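Invasin ipaB (Shigella flexneri, PDB 3U0C) forms, together with IpaC, a pore in the host membrane through which type III secretion effectors pass into the cytosol of target cells. Local coordinates at residues N49-L54 against T78-Q83; R110-Q115 against L179-K184; N117-A122 against T172-K177. One frame throughout, in Å; residues are numbered along the deposited sequence.

Contact 1: residues N49-L54 against T78-Q83; sequences NASSQL and TAWKSQ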
ATOM      1  N   ASN A  49     -27.409 -11.520 -28.197  1.00 58.60           N
ATOM      2  CA  ASN A  49     -26.823 -10.185 -28.149  1.00 56.70           C
ATOM      3  C   ASN A  49     -27.924  -9.110 -28.269  1.00 48.88           C
ATOM      4  O   ASN A  49     -28.470  -8.893 -29.354  1.00 46.39           O
ATOM      5  CB  ASN A  49     -25.785 -10.053 -29.269  1.00 59.64           C
ATOM      6  CG  ASN A  49     -24.975  -8.780 -29.176  1.00 58.41           C
ATOM      7  OD1 ASN A  49     -25.343  -7.751 -29.734  1.00 54.23           O
ATOM      8  ND2 ASN A  49     -23.852  -8.847 -28.473  1.00 64.87           N
ATOM      9  N   ALA A  50     -28.249  -8.450 -27.154  1.00 38.15           N
ATOM     10  CA  ALA A  50     -29.377  -7.517 -27.098  1.00 37.21           C
ATOM     11  C   ALA A  50     -29.330  -6.453 -28.187  1.00 37.70           C
ATOM     12  O   ALA A  50     -30.368  -6.107 -28.797  1.00 35.90           O
ATOM     13  CB  ALA A  50     -29.456  -6.853 -25.734  1.00 28.84           C
ATOM     14  N   SER A  51     -28.131  -5.929 -28.412  1.00 28.84           N
ATOM     15  CA  SER A  51     -27.926  -4.861 -29.375  1.00 33.81           C
ATOM     16  C   SER A  51     -28.266  -5.295 -30.793  1.00 30.15           C
ATOM     17  O   SER A  51     -28.914  -4.558 -31.522  1.00 30.29           O
ATOM     18  CB  SER A  51     -26.485  -4.361 -29.314  1.00 32.64           C
ATOM     19  OG  SER A  51     -26.251  -3.330 -30.252  1.00 30.17           O
ATOM     20  N   SER A  52     -27.816  -6.483 -31.183  1.00 31.84           N
ATOM     21  CA  SER A  52     -28.064  -6.954 -32.535  1.00 38.55           C
ATOM     22  C   SER A  52     -29.546  -7.267 -32.699  1.00 34.64           C
ATOM     23  O   SER A  52     -30.160  -6.887 -33.695  1.00 34.81           O
ATOM     24  CB  SER A  52     -27.195  -8.162 -32.884  1.00 33.50           C
ATOM     25  OG  SER A  52     -27.653  -9.334 -32.248  1.00 36.05           O
ATOM     26  N   GLN A  53     -30.129  -7.927 -31.705  1.00 29.88           N
ATOM     27  CA  GLN A  53     -31.559  -8.178 -31.734  1.00 39.48           C
ATOM     28  C   GLN A  53     -32.357  -6.877 -31.873  1.00 35.59           C
ATOM     29  O   GLN A  53     -33.285  -6.794 -32.674  1.00 36.50           O
ATOM     30  CB  GLN A  53     -32.021  -8.966 -30.514  1.00 35.32           C
ATOM     31  CG  GLN A  53     -31.419 -10.352 -30.402  1.00 42.32           C
ATOM     32  CD  GLN A  53     -31.840 -11.285 -31.525  1.00 47.46           C
ATOM     33  OE1 GLN A  53     -32.769 -12.076 -31.367  1.00 47.94           O
ATOM     34  NE2 GLN A  53     -31.138 -11.217 -32.655  1.00 48.73           N
ATOM     35  N   LEU A  54     -31.985  -5.872 -31.089  1.00 32.52           N
ATOM     36  CA  LEU A  54     -32.620  -4.561 -31.152  1.00 33.68           C
ATOM     37  C   LEU A  54     -32.520  -3.946 -32.555  1.00 35.21           C
ATOM     38  O   LEU A  54     -33.483  -3.360 -33.048  1.00 32.80           O
ATOM     39  CB  LEU A  54     -32.026  -3.619 -30.100  1.00 32.42           C
ATOM     40  CG  LEU A  54     -32.628  -2.218 -30.042  1.00 30.45           C
ATOM     41  CD1 LEU A  54     -34.115  -2.308 -29.737  1.00 28.59           C
ATOM     42  CD2 LEU A  54     -31.914  -1.345 -29.016  1.00 30.21           C
ATOM     43  N   THR A  78     -30.219   4.804 -30.803  1.00 33.34           N
ATOM     44  CA  THR A  78     -28.843   5.236 -30.994  1.00 38.36           C
ATOM     45  C   THR A  78     -28.195   5.615 -29.647  1.00 41.42           C
ATOM     46  O   THR A  78     -27.063   5.215 -29.356  1.00 33.97           O
ATOM     47  CB  THR A  78     -28.758   6.429 -31.964  1.00 40.73           C
ATOM     48  OG1 THR A  78     -29.387   6.093 -33.208  1.00 45.49           O
ATOM     49  CG2 THR A  78     -27.307   6.795 -32.228  1.00 42.69           C
ATOM     50  N   ALA A  79     -28.925   6.370 -28.829  1.00 37.25           N
ATOM     51  CA  ALA A  79     -28.434   6.787 -27.520  1.00 39.41           C
ATOM     52  C   ALA A  79     -28.119   5.572 -26.662  1.00 38.70           C
ATOM     53  O   ALA A  79     -27.037   5.464 -26.077  1.00 33.27           O
ATOM     54  CB  ALA A  79     -29.460   7.669 -26.826  1.00 36.89           C
ATOM     55  N   TRP A  80     -29.079   4.655 -26.608  1.00 33.49           N
ATOM     56  CA  TRP A  80     -28.939   3.417 -25.860  1.00 35.89           C
ATOM     57  C   TRP A  80     -27.672   2.670 -26.256  1.00 33.55           C
ATOM     58  O   TRP A  80     -26.926   2.218 -25.401  1.00 28.96           O
ATOM     59  CB  TRP A  80     -30.160   2.528 -26.095  1.00 31.59           C
ATOM     60  CG  TRP A  80     -30.120   1.242 -25.351  1.00 30.12           C
ATOM     61  CD1 TRP A  80     -30.661   0.992 -24.128  1.00 28.64           C
ATOM     62  CD2 TRP A  80     -29.514   0.017 -25.777  1.00 27.91           C
ATOM     63  NE1 TRP A  80     -30.425  -0.308 -23.763  1.00 26.52           N
ATOM     64  CE2 TRP A  80     -29.725  -0.928 -24.762  1.00 27.02           C
ATOM     65  CE3 TRP A  80     -28.802  -0.363 -26.916  1.00 28.68           C
ATOM     66  CZ2 TRP A  80     -29.258  -2.236 -24.850  1.00 31.53           C
ATOM     67  CZ3 TRP A  80     -28.340  -1.661 -27.002  1.00 33.50           C
ATOM     68  CH2 TRP A  80     -28.570  -2.583 -25.978  1.00 27.60           C
ATOM     69  N   LYS A  81     -27.459   2.533 -27.561  1.00 37.42           N
ATOM     70  CA  LYS A  81     -26.296   1.841 -28.102  1.00 35.70           C
ATOM     71  C   LYS A  81     -25.037   2.511 -27.597  1.00 37.92           C
ATOM     72  O   LYS A  81     -24.113   1.852 -27.143  1.00 33.40           O
ATOM     73  CB  LYS A  81     -26.311   1.873 -29.634  1.00 37.83           C
ATOM     74  CG  LYS A  81     -27.206   0.819 -30.298  1.00 37.22           C
ATOM     75  CD  LYS A  81     -27.378   1.119 -31.789  1.00 35.56           C
ATOM     76  CE  LYS A  81     -27.496  -0.150 -32.607  1.00 43.97           C
ATOM     77  NZ  LYS A  81     -28.281  -1.166 -31.864  1.00 47.52           N
ATOM     78  N   SER A  82     -25.026   3.835 -27.680  1.00 30.57           N
ATOM     79  CA  SER A  82     -23.898   4.636 -27.251  1.00 30.57           C
ATOM     80  C   SER A  82     -23.601   4.437 -25.766  1.00 34.22           C
ATOM     81  O   SER A  82     -22.462   4.168 -25.394  1.00 31.86           O
ATOM     82  CB  SER A  82     -24.160   6.108 -27.533  1.00 36.76           C
ATOM     83  OG  SER A  82     -23.291   6.901 -26.753  1.00 41.00           O
ATOM     84  N   GLN A  83     -24.633   4.581 -24.935  1.00 35.81           N
ATOM     85  CA  GLN A  83     -24.526   4.343 -23.498  1.00 36.69           C
ATOM     86  C   GLN A  83     -23.974   2.948 -23.216  1.00 35.05           C
ATOM     87  O   GLN A  83     -23.057   2.795 -22.418  1.00 34.49           O
ATOM     88  CB  GLN A  83     -25.883   4.525 -22.810  1.00 29.47           C
ATOM     89  CG  GLN A  83     -25.954   4.000 -21.375  1.00 54.56           C
ATOM     90  CD  GLN A  83     -27.309   4.251 -20.714  1.00 49.90           C
ATOM     91  OE1 GLN A  83     -27.521   5.291 -20.080  1.00 50.48           O
ATOM     92  NE2 GLN A  83     -28.232   3.309 -20.873  1.00 41.84           N
TER
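Ala50, Ser51 and Leu54 pack against Trp80 in a surface contact between two antiparallel helices. It lies near one end of the elongated chain, about 40 Å from the chain centre. The first turn of helix 50-65 meets an early part of helix 71-141. The local axes are 11.3 Å apart at their closest and their directions differ by 165°. Trp80 spans much of that gap. Its CG is anti to the backbone N (chi1 -179°), and the six-membered ring is carried to the opposite helix. Leu54 sends CD2 over one face of this ring, toward its rim. CD2 is 4.3 Å from the centroid, in a CH-pi contact. Ser51 meets the same ring obliquely, with its CA and CB each 4.0 Å from Trp80 CZ3. Ala50 CB touches more loosely at Trp80 CH2. The two helices form a helical hairpin at the N-terminal end of the modelled domain, joined by a short connection. Lys81 runs beside the tryptophan, and its CG lies at the ring edge, in plane. The chain then bends at chi3 and chi4, and NZ reaches Ser51 OG at 3.4 Å in a weak hydrogen bond. NZ is also hydrogen-bonded to Thr55 OG1, and Thr55 OG1 is in turn bonded to Ser51 O. The ammonium group thus lies beside the first turn of helix 50-65. That start is tied by an Asx motif: Asn49 OD1 accepts from Ser52 N at 3.1 Å, in the carbonyl plane and on a lone pair. Asn49 O takes Ser52 OG as well as Gln53 N.

Contact 2: residues R110-Q115 against L179-K184; sequences RDYEKQ and LSIHSK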
ATOM      1  N   ARG A 110       2.009  -7.160   2.643  1.00 34.95           N
ATOM      2  CA  ARG A 110       3.148  -8.017   2.929  1.00 38.29           C
ATOM      3  C   ARG A 110       4.379  -7.209   3.338  1.00 36.22           C
ATOM      4  O   ARG A 110       5.101  -7.597   4.263  1.00 41.39           O
ATOM      5  CB  ARG A 110       3.464  -8.908   1.724  1.00 44.24           C
ATOM      6  CG  ARG A 110       2.505 -10.073   1.544  1.00 52.91           C
ATOM      7  CD  ARG A 110       3.013 -11.067   0.488  1.00 61.32           C
ATOM      8  NE  ARG A 110       3.148 -10.445  -0.836  1.00 65.60           N
ATOM      9  CZ  ARG A 110       2.176 -10.396  -1.746  1.00 64.74           C
ATOM     10  NH1 ARG A 110       0.995 -10.942  -1.492  1.00 64.64           N
ATOM     11  NH2 ARG A 110       2.385  -9.808  -2.912  1.00 63.49           N
ATOM     12  N   ASP A 111       4.605  -6.085   2.661  1.00 28.25           N
ATOM     13  CA  ASP A 111       5.749  -5.229   2.959  1.00 31.83           C
ATOM     14  C   ASP A 111       5.622  -4.639   4.347  1.00 30.94           C
ATOM     15  O   ASP A 111       6.582  -4.582   5.107  1.00 31.65           O
ATOM     16  CB  ASP A 111       5.864  -4.091   1.953  1.00 32.71           C
ATOM     17  CG  ASP A 111       6.295  -4.564   0.590  1.00 36.49           C
ATOM     18  OD1 ASP A 111       6.909  -5.649   0.492  1.00 42.89           O
ATOM     19  OD2 ASP A 111       6.025  -3.843  -0.382  1.00 35.78           O
ATOM     20  N   TYR A 112       4.417  -4.190   4.660  1.00 29.11           N
ATOM     21  CA  TYR A 112       4.121  -3.608   5.957  1.00 30.63           C
ATOM     22  C   TYR A 112       4.419  -4.574   7.100  1.00 29.56           C
ATOM     23  O   TYR A 112       5.024  -4.199   8.081  1.00 29.97           O
ATOM     24  CB  TYR A 112       2.658  -3.221   6.008  1.00 28.82           C
ATOM     25  CG  TYR A 112       2.276  -2.372   7.187  1.00 33.11           C
ATOM     26  CD1 TYR A 112       2.841  -1.118   7.380  1.00 30.90           C
ATOM     27  CD2 TYR A 112       1.319  -2.808   8.093  1.00 31.54           C
ATOM     28  CE1 TYR A 112       2.464  -0.329   8.439  1.00 29.44           C
ATOM     29  CE2 TYR A 112       0.936  -2.024   9.154  1.00 33.98           C
ATOM     30  CZ  TYR A 112       1.513  -0.790   9.322  1.00 29.37           C
ATOM     31  OH  TYR A 112       1.130  -0.011  10.379  1.00 33.34           O
ATOM     32  N   GLU A 113       3.951  -5.808   6.948  1.00 33.51           N
ATOM     33  CA  GLU A 113       4.130  -6.872   7.923  1.00 31.61           C
ATOM     34  C   GLU A 113       5.598  -7.219   8.074  1.00 36.23           C
ATOM     35  O   GLU A 113       6.095  -7.368   9.193  1.00 32.68           O
ATOM     36  CB  GLU A 113       3.363  -8.118   7.482  1.00 34.18           C
ATOM     37  CG  GLU A 113       1.866  -8.013   7.637  1.00 36.23           C
ATOM     38  CD  GLU A 113       1.109  -9.111   6.894  1.00 44.63           C
ATOM     39  OE1 GLU A 113       1.740  -9.908   6.161  1.00 43.89           O
ATOM     40  OE2 GLU A 113      -0.132  -9.172   7.034  1.00 49.51           O
ATOM     41  N   LYS A 114       6.281  -7.359   6.944  1.00 28.79           N
ATOM     42  CA  LYS A 114       7.706  -7.632   6.950  1.00 29.38           C
ATOM     43  C   LYS A 114       8.492  -6.547   7.699  1.00 29.79           C
ATOM     44  O   LYS A 114       9.407  -6.850   8.480  1.00 32.72           O
ATOM     45  CB  LYS A 114       8.222  -7.795   5.525  1.00 35.40           C
ATOM     46  CG  LYS A 114       9.738  -7.737   5.410  1.00 47.09           C
ATOM     47  CD  LYS A 114      10.220  -8.172   4.028  1.00 54.75           C
ATOM     48  CE  LYS A 114      11.721  -8.496   4.036  1.00 59.81           C
ATOM     49  NZ  LYS A 114      12.176  -8.877   2.656  1.00 63.00           N
ATOM     50  N   GLN A 115       8.126  -5.291   7.470  1.00 29.13           N
ATOM     51  CA  GLN A 115       8.797  -4.163   8.101  1.00 29.48           C
ATOM     52  C   GLN A 115       8.487  -4.045   9.588  1.00 36.33           C
ATOM     53  O   GLN A 115       9.367  -3.704  10.374  1.00 30.22           O
ATOM     54  CB  GLN A 115       8.456  -2.850   7.413  1.00 29.16           C
ATOM     55  CG  GLN A 115       9.099  -2.692   6.064  1.00 38.92           C
ATOM     56  CD  GLN A 115      10.602  -2.751   6.141  1.00 34.78           C
ATOM     57  OE1 GLN A 115      11.222  -2.115   7.005  1.00 38.21           O
ATOM     58  NE2 GLN A 115      11.207  -3.521   5.244  1.00 33.34           N
ATOM     59  N   LEU A 179       5.899   3.549   8.268  1.00 32.96           N
ATOM     60  CA  LEU A 179       4.959   4.657   8.173  1.00 33.90           C
ATOM     61  C   LEU A 179       4.705   5.052   6.718  1.00 34.43           C
ATOM     62  O   LEU A 179       3.587   5.415   6.343  1.00 31.19           O
ATOM     63  CB  LEU A 179       5.491   5.859   8.958  1.00 32.92           C
ATOM     64  CG  LEU A 179       5.500   5.714  10.490  1.00 32.49           C
ATOM     65  CD1 LEU A 179       6.053   6.968  11.178  1.00 34.81           C
ATOM     66  CD2 LEU A 179       4.116   5.380  11.026  1.00 31.34           C
ATOM     67  N   SER A 180       5.759   4.964   5.914  1.00 30.18           N
ATOM     68  CA  SER A 180       5.712   5.266   4.496  1.00 30.06           C
ATOM     69  C   SER A 180       4.811   4.271   3.758  1.00 34.03           C
ATOM     70  O   SER A 180       3.964   4.654   2.946  1.00 33.11           O
ATOM     71  CB  SER A 180       7.126   5.222   3.921  1.00 30.38           C
ATOM     72  OG  SER A 180       7.124   5.398   2.516  1.00 41.50           O
ATOM     73  N   ILE A 181       5.020   2.990   4.036  1.00 34.32           N
ATOM     74  CA  ILE A 181       4.193   1.926   3.487  1.00 30.12           C
ATOM     75  C   ILE A 181       2.734   2.131   3.863  1.00 31.37           C
ATOM     76  O   ILE A 181       1.856   2.029   3.013  1.00 30.10           O
ATOM     77  CB  ILE A 181       4.657   0.544   3.988  1.00 30.13           C
ATOM     78  CG1 ILE A 181       6.055   0.220   3.470  1.00 30.47           C
ATOM     79  CG2 ILE A 181       3.703  -0.543   3.563  1.00 29.69           C
ATOM     80  CD1 ILE A 181       6.672  -0.969   4.174  1.00 30.66           C
ATOM     81  N   HIS A 182       2.491   2.418   5.138  1.00 30.23           N
ATOM     82  CA  HIS A 182       1.154   2.715   5.627  1.00 28.67           C
ATOM     83  C   HIS A 182       0.555   3.871   4.852  1.00 29.72           C
ATOM     84  O   HIS A 182      -0.641   3.884   4.594  1.00 31.83           O
ATOM     85  CB  HIS A 182       1.180   3.075   7.109  1.00 29.01           C
ATOM     86  CG  HIS A 182      -0.174   3.309   7.701  1.00 39.45           C
ATOM     87  ND1 HIS A 182      -0.858   2.324   8.398  1.00 38.50           N
ATOM     88  CD2 HIS A 182      -0.980   4.393   7.704  1.00 36.52           C
ATOM     89  CE1 HIS A 182      -2.017   2.810   8.806  1.00 34.44           C
ATOM     90  NE2 HIS A 182      -2.119   4.059   8.397  1.00 35.09           N
ATOM     91  N   SER A 183       1.383   4.843   4.491  1.00 28.04           N
ATOM     92  CA  SER A 183       0.908   5.979   3.727  1.00 28.14           C
ATOM     93  C   SER A 183       0.540   5.549   2.301  1.00 27.81           C
ATOM     94  O   SER A 183      -0.452   6.003   1.739  1.00 33.66           O
ATOM     95  CB  SER A 183       1.967   7.075   3.692  1.00 32.26           C
ATOM     96  OG  SER A 183       1.457   8.233   3.051  1.00 38.43           O
ATOM     97  N   LYS A 184       1.357   4.677   1.726  1.00 27.56           N
ATOM     98  CA  LYS A 184       1.095   4.133   0.417  1.00 27.31           C
ATOM     99  C   LYS A 184      -0.213   3.330   0.407  1.00 36.42           C
ATOM    100  O   LYS A 184      -0.940   3.357  -0.576  1.00 26.64           O
ATOM    101  CB  LYS A 184       2.265   3.285  -0.084  1.00 27.41           C
ATOM    102  CG  LYS A 184       3.444   4.102  -0.618  1.00 27.88           C
ATOM    103  CD  LYS A 184       4.565   3.225  -1.154  1.00 28.03           C
ATOM    104  CE  LYS A 184       5.906   3.973  -1.160  1.00 41.26           C
ATOM    105  NZ  LYS A 184       6.946   3.261  -1.967  1.00 46.60           N
TER
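Ile181 carries the apolar part of this contact and meets Asp111, Tyr112 and Gln115. Its two branches do different work. CG2 lies against the root of the tyrosine, 3.8 Å from Tyr112 CB, and also touches the ring carbon CD1. The other branch ends in CD1, which packs on Gln115 CG at 3.5 Å. The same methyl lies 3.7 Å from Asp111 O and also touches Asp111 CB. The isoleucine torsion explains this spread: CG1 stands beside the backbone N (chi1 -65°) and points CD1 between Asp111 and Gln115, while CG2 is anti to that N and faces Tyr112. Gln115 is bent at chi2 and crosses the isoleucine at about a right angle. It also touches Lys177 and Thr178 one turn earlier on helix 150-197.

The arrangement belongs to a long antiparallel coiled coil made by helix 71-141 and helix 150-197. Here the local axes are 9.3 Å apart and their directions differ by 162°. Tyr112 and Ile181 are the closest pair in register, with CA atoms 6.1 Å apart.

The aromatic contact lies to one side of Ile181. Tyr112 and His182 run side by side and point the same way. Both have CG anti to the backbone N. Their rings meet obliquely, with planes at 49° and centroids 5.8 Å apart. Tyr112 CE1 rests on His182 CB at 3.9 Å.

On the polar side, no hydrogen bond joins the two segments. Tyr112 OH comes to 3.7 Å from His182 ND1. Tyr112 also touches Thr178, one turn before His182 on the partner helix.

Contact 3: residues N117-A122 against T172-K177; sequences NKLKNA and TLIEQK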
ATOM      1  N   ASN A 117       7.772  -6.577  11.549  1.00 31.32           N
ATOM      2  CA  ASN A 117       8.625  -7.580  12.188  1.00 31.99           C
ATOM      3  C   ASN A 117      10.068  -7.105  12.310  1.00 32.59           C
ATOM      4  O   ASN A 117      10.698  -7.290  13.353  1.00 33.24           O
ATOM      5  CB  ASN A 117       8.585  -8.920  11.457  1.00 31.94           C
ATOM      6  CG  ASN A 117       9.650  -9.886  11.961  1.00 56.21           C
ATOM      7  OD1 ASN A 117       9.608 -10.335  13.124  1.00 56.13           O
ATOM      8  ND2 ASN A 117      10.624 -10.203  11.100  1.00 56.46           N
ATOM      9  N   LYS A 118      10.587  -6.505  11.244  1.00 35.30           N
ATOM     10  CA  LYS A 118      11.943  -5.963  11.239  1.00 39.35           C
ATOM     11  C   LYS A 118      12.141  -4.925  12.345  1.00 39.77           C
ATOM     12  O   LYS A 118      13.206  -4.850  12.968  1.00 32.56           O
ATOM     13  CB  LYS A 118      12.280  -5.341   9.877  1.00 35.96           C
ATOM     14  CG  LYS A 118      12.550  -6.354   8.792  1.00 31.28           C
ATOM     15  CD  LYS A 118      13.303  -5.743   7.637  1.00 41.09           C
ATOM     16  CE  LYS A 118      13.493  -6.747   6.508  1.00 45.18           C
ATOM     17  NZ  LYS A 118      14.595  -7.736   6.733  1.00 56.13           N
ATOM     18  N   LEU A 119      11.104  -4.128  12.572  1.00 38.30           N
ATOM     19  CA  LEU A 119      11.146  -3.054  13.545  1.00 34.00           C
ATOM     20  C   LEU A 119      11.130  -3.584  14.975  1.00 35.30           C
ATOM     21  O   LEU A 119      11.655  -2.955  15.877  1.00 34.39           O
ATOM     22  CB  LEU A 119       9.967  -2.119  13.329  1.00 31.92           C
ATOM     23  CG  LEU A 119       9.717  -1.019  14.360  1.00 31.19           C
ATOM     24  CD1 LEU A 119      10.927  -0.102  14.457  1.00 31.49           C
ATOM     25  CD2 LEU A 119       8.458  -0.240  13.974  1.00 30.46           C
ATOM     26  N   LYS A 120      10.497  -4.730  15.175  1.00 37.31           N
ATOM     27  CA  LYS A 120      10.498  -5.370  16.477  1.00 41.32           C
ATOM     28  C   LYS A 120      11.873  -5.936  16.806  1.00 47.52           C
ATOM     29  O   LYS A 120      12.370  -5.791  17.929  1.00 36.09           O
ATOM     30  CB  LYS A 120       9.477  -6.489  16.495  1.00 45.55           C
ATOM     31  CG  LYS A 120       9.856  -7.679  17.353  1.00 55.87           C
ATOM     32  CD  LYS A 120       8.884  -8.791  17.024  1.00 58.82           C
ATOM     33  CE  LYS A 120       9.129 -10.084  17.776  1.00 70.39           C
ATOM     34  NZ  LYS A 120       8.179 -11.082  17.186  1.00 70.65           N
ATOM     35  N   ASN A 121      12.490  -6.590  15.830  1.00 34.02           N
ATOM     36  CA  ASN A 121      13.849  -7.061  16.032  1.00 36.07           C
ATOM     37  C   ASN A 121      14.786  -5.899  16.345  1.00 35.24           C
ATOM     38  O   ASN A 121      15.725  -6.044  17.117  1.00 37.34           O
ATOM     39  CB  ASN A 121      14.351  -7.842  14.826  1.00 35.91           C
ATOM     40  CG  ASN A 121      13.565  -9.113  14.597  1.00 38.56           C
ATOM     41  OD1 ASN A 121      12.708  -9.486  15.404  1.00 39.76           O
ATOM     42  ND2 ASN A 121      13.854  -9.796  13.494  1.00 37.68           N
ATOM     43  N   ALA A 122      14.511  -4.740  15.754  1.00 33.38           N
ATOM     44  CA  ALA A 122      15.337  -3.567  15.967  1.00 34.90           C
ATOM     45  C   ALA A 122      15.170  -3.036  17.379  1.00 40.30           C
ATOM     46  O   ALA A 122      16.154  -2.666  18.024  1.00 41.36           O
ATOM     47  CB  ALA A 122      15.024  -2.492  14.954  1.00 33.23           C
ATOM     48  N   THR A 172      15.048   4.014  13.530  1.00 43.15           N
ATOM     49  CA  THR A 172      14.211   5.094  13.029  1.00 44.30           C
ATOM     50  C   THR A 172      13.989   4.943  11.523  1.00 29.91           C
ATOM     51  O   THR A 172      12.908   5.243  11.034  1.00 29.55           O
ATOM     52  CB  THR A 172      14.780   6.503  13.329  1.00 47.26           C
ATOM     53  OG1 THR A 172      15.716   6.886  12.309  1.00 48.99           O
ATOM     54  CG2 THR A 172      15.431   6.566  14.701  1.00 30.58           C
ATOM     55  N   LEU A 173      15.011   4.483  10.799  1.00 32.14           N
ATOM     56  CA  LEU A 173      14.882   4.236   9.363  1.00 32.37           C
ATOM     57  C   LEU A 173      13.753   3.246   9.085  1.00 34.51           C
ATOM     58  O   LEU A 173      12.861   3.508   8.256  1.00 31.97           O
ATOM     59  CB  LEU A 173      16.191   3.715   8.767  1.00 32.21           C
ATOM     60  CG  LEU A 173      17.145   4.785   8.226  1.00 48.35           C
ATOM     61  CD1 LEU A 173      18.547   4.231   7.954  1.00 42.74           C
ATOM     62  CD2 LEU A 173      16.548   5.415   6.976  1.00 53.64           C
ATOM     63  N   ILE A 174      13.789   2.111   9.775  1.00 32.35           N
ATOM     64  CA  ILE A 174      12.762   1.087   9.620  1.00 32.01           C
ATOM     65  C   ILE A 174      11.385   1.650   9.950  1.00 31.56           C
ATOM     66  O   ILE A 174      10.436   1.484   9.183  1.00 31.04           O
ATOM     67  CB  ILE A 174      13.039  -0.131  10.521  1.00 33.84           C
ATOM     68  CG1 ILE A 174      14.369  -0.784  10.140  1.00 32.91           C
ATOM     69  CG2 ILE A 174      11.900  -1.135  10.423  1.00 33.58           C
ATOM     70  CD1 ILE A 174      14.913  -1.722  11.195  1.00 37.34           C
ATOM     71  N   GLU A 175      11.283   2.318  11.094  1.00 32.09           N
ATOM     72  CA  GLU A 175      10.027   2.925  11.516  1.00 31.76           C
ATOM     73  C   GLU A 175       9.490   3.855  10.435  1.00 33.99           C
ATOM     74  O   GLU A 175       8.286   3.906  10.186  1.00 31.23           O
ATOM     75  CB  GLU A 175      10.215   3.692  12.826  1.00 32.18           C
ATOM     76  CG  GLU A 175       8.947   4.345  13.351  1.00 42.61           C
ATOM     77  CD  GLU A 175       9.055   4.739  14.810  1.00 44.29           C
ATOM     78  OE1 GLU A 175       9.956   5.536  15.147  1.00 47.56           O
ATOM     79  OE2 GLU A 175       8.239   4.253  15.620  1.00 48.74           O
ATOM     80  N   GLN A 176      10.393   4.591   9.794  1.00 38.08           N
ATOM     81  CA  GLN A 176      10.016   5.506   8.724  1.00 39.01           C
ATOM     82  C   GLN A 176       9.406   4.742   7.554  1.00 32.63           C
ATOM     83  O   GLN A 176       8.367   5.132   7.020  1.00 33.18           O
ATOM     84  CB  GLN A 176      11.229   6.310   8.254  1.00 42.79           C
ATOM     85  CG  GLN A 176      11.428   7.624   8.994  1.00 54.03           C
ATOM     86  CD  GLN A 176      10.156   8.117   9.657  1.00 57.07           C
ATOM     87  OE1 GLN A 176       9.208   8.520   8.983  1.00 52.50           O
ATOM     88  NE2 GLN A 176      10.131   8.088  10.984  1.00 59.88           N
ATOM     89  N   LYS A 177      10.059   3.654   7.161  1.00 30.91           N
ATOM     90  CA  LYS A 177       9.569   2.819   6.065  1.00 30.50           C
ATOM     91  C   LYS A 177       8.191   2.255   6.379  1.00 32.72           C
ATOM     92  O   LYS A 177       7.294   2.294   5.549  1.00 30.36           O
ATOM     93  CB  LYS A 177      10.514   1.673   5.748  1.00 30.70           C
ATOM     94  CG  LYS A 177      11.765   2.094   5.029  1.00 58.28           C
ATOM     95  CD  LYS A 177      12.587   0.883   4.647  1.00 60.59           C
ATOM     96  CE  LYS A 177      13.974   1.279   4.160  1.00 59.17           C
ATOM     97  NZ  LYS A 177      14.666   0.130   3.491  1.00 56.48           N
TER
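Leu119, Ala122 and Ile174 meet without any ring between them, and the flat group among the touching residues is the carboxylate of Glu175. Neither its faces nor its edges receive an atom of 117-122 within 4.5 Å. Its OE1 forms a salt bridge with Arg171 NH1, one turn back on the same helix. What Glu175 gives to the contact is its root: Leu119 CD1 lies 4.2 Å from Glu175 CB and equally near Glu175 N. Beyond CG the Glu175 chain is extended, and its carboxylate stays on its own helix's side, paired with Arg171.

The rest is aliphatic, and Ile174 is its centre. CG2 presses on the base of Leu119, 3.6 Å from Leu119 CB and nearly as close to its CA. CD1 leads the other way and meets the methyl of Ala122 at 3.8 Å. It also lies 4.0 Å from Lys118 O. Lys118 offers its CB to Ile174 CG2, and the rest of its chain turns away. Leu119 has CG anti to the backbone N (chi1 172°), which swings CD1 past Ile174 toward Glu175. Gln115, one turn before Leu119, closes the remaining side. Ile174 therefore sits as a knob in a hole made by Gln115, Lys118, Leu119 and Ala122, the knobs-into-holes packing of a coiled coil. No hydrogen bond crosses between the segments.

Leu119 and Ala122 also touch Arg171, the residue that pairs with Glu175. Helix 71-141 and helix 150-197 run antiparallel here, their local axes 9.2 Å apart with directions differing by 158°.

How the contacts relate
All three contacts share helix 71-141. Contact 1 pairs its early part with helix 50-65. Contacts 2 and 3 pair its later part with helix 150-197. Contact 1 is complete along the chain before contact 2 opens, and contact 3 falls within the span that contact 2 closes. Contacts 2 and 3 have centres about 10 Å apart and touch, with Gln115 O 3.6 Å from Ile174 CG2. Ile174 and Ile181 are seven residues apart, as are Leu119 and Tyr112, so one heptad step relates them. The centre of contact 1 is about 47 Å from that of contact 2 and about 57 Å from that of contact 3. The long helix thus joins two antiparallel pairings into one rod-like N-terminal coiled-coil domain of the translocator.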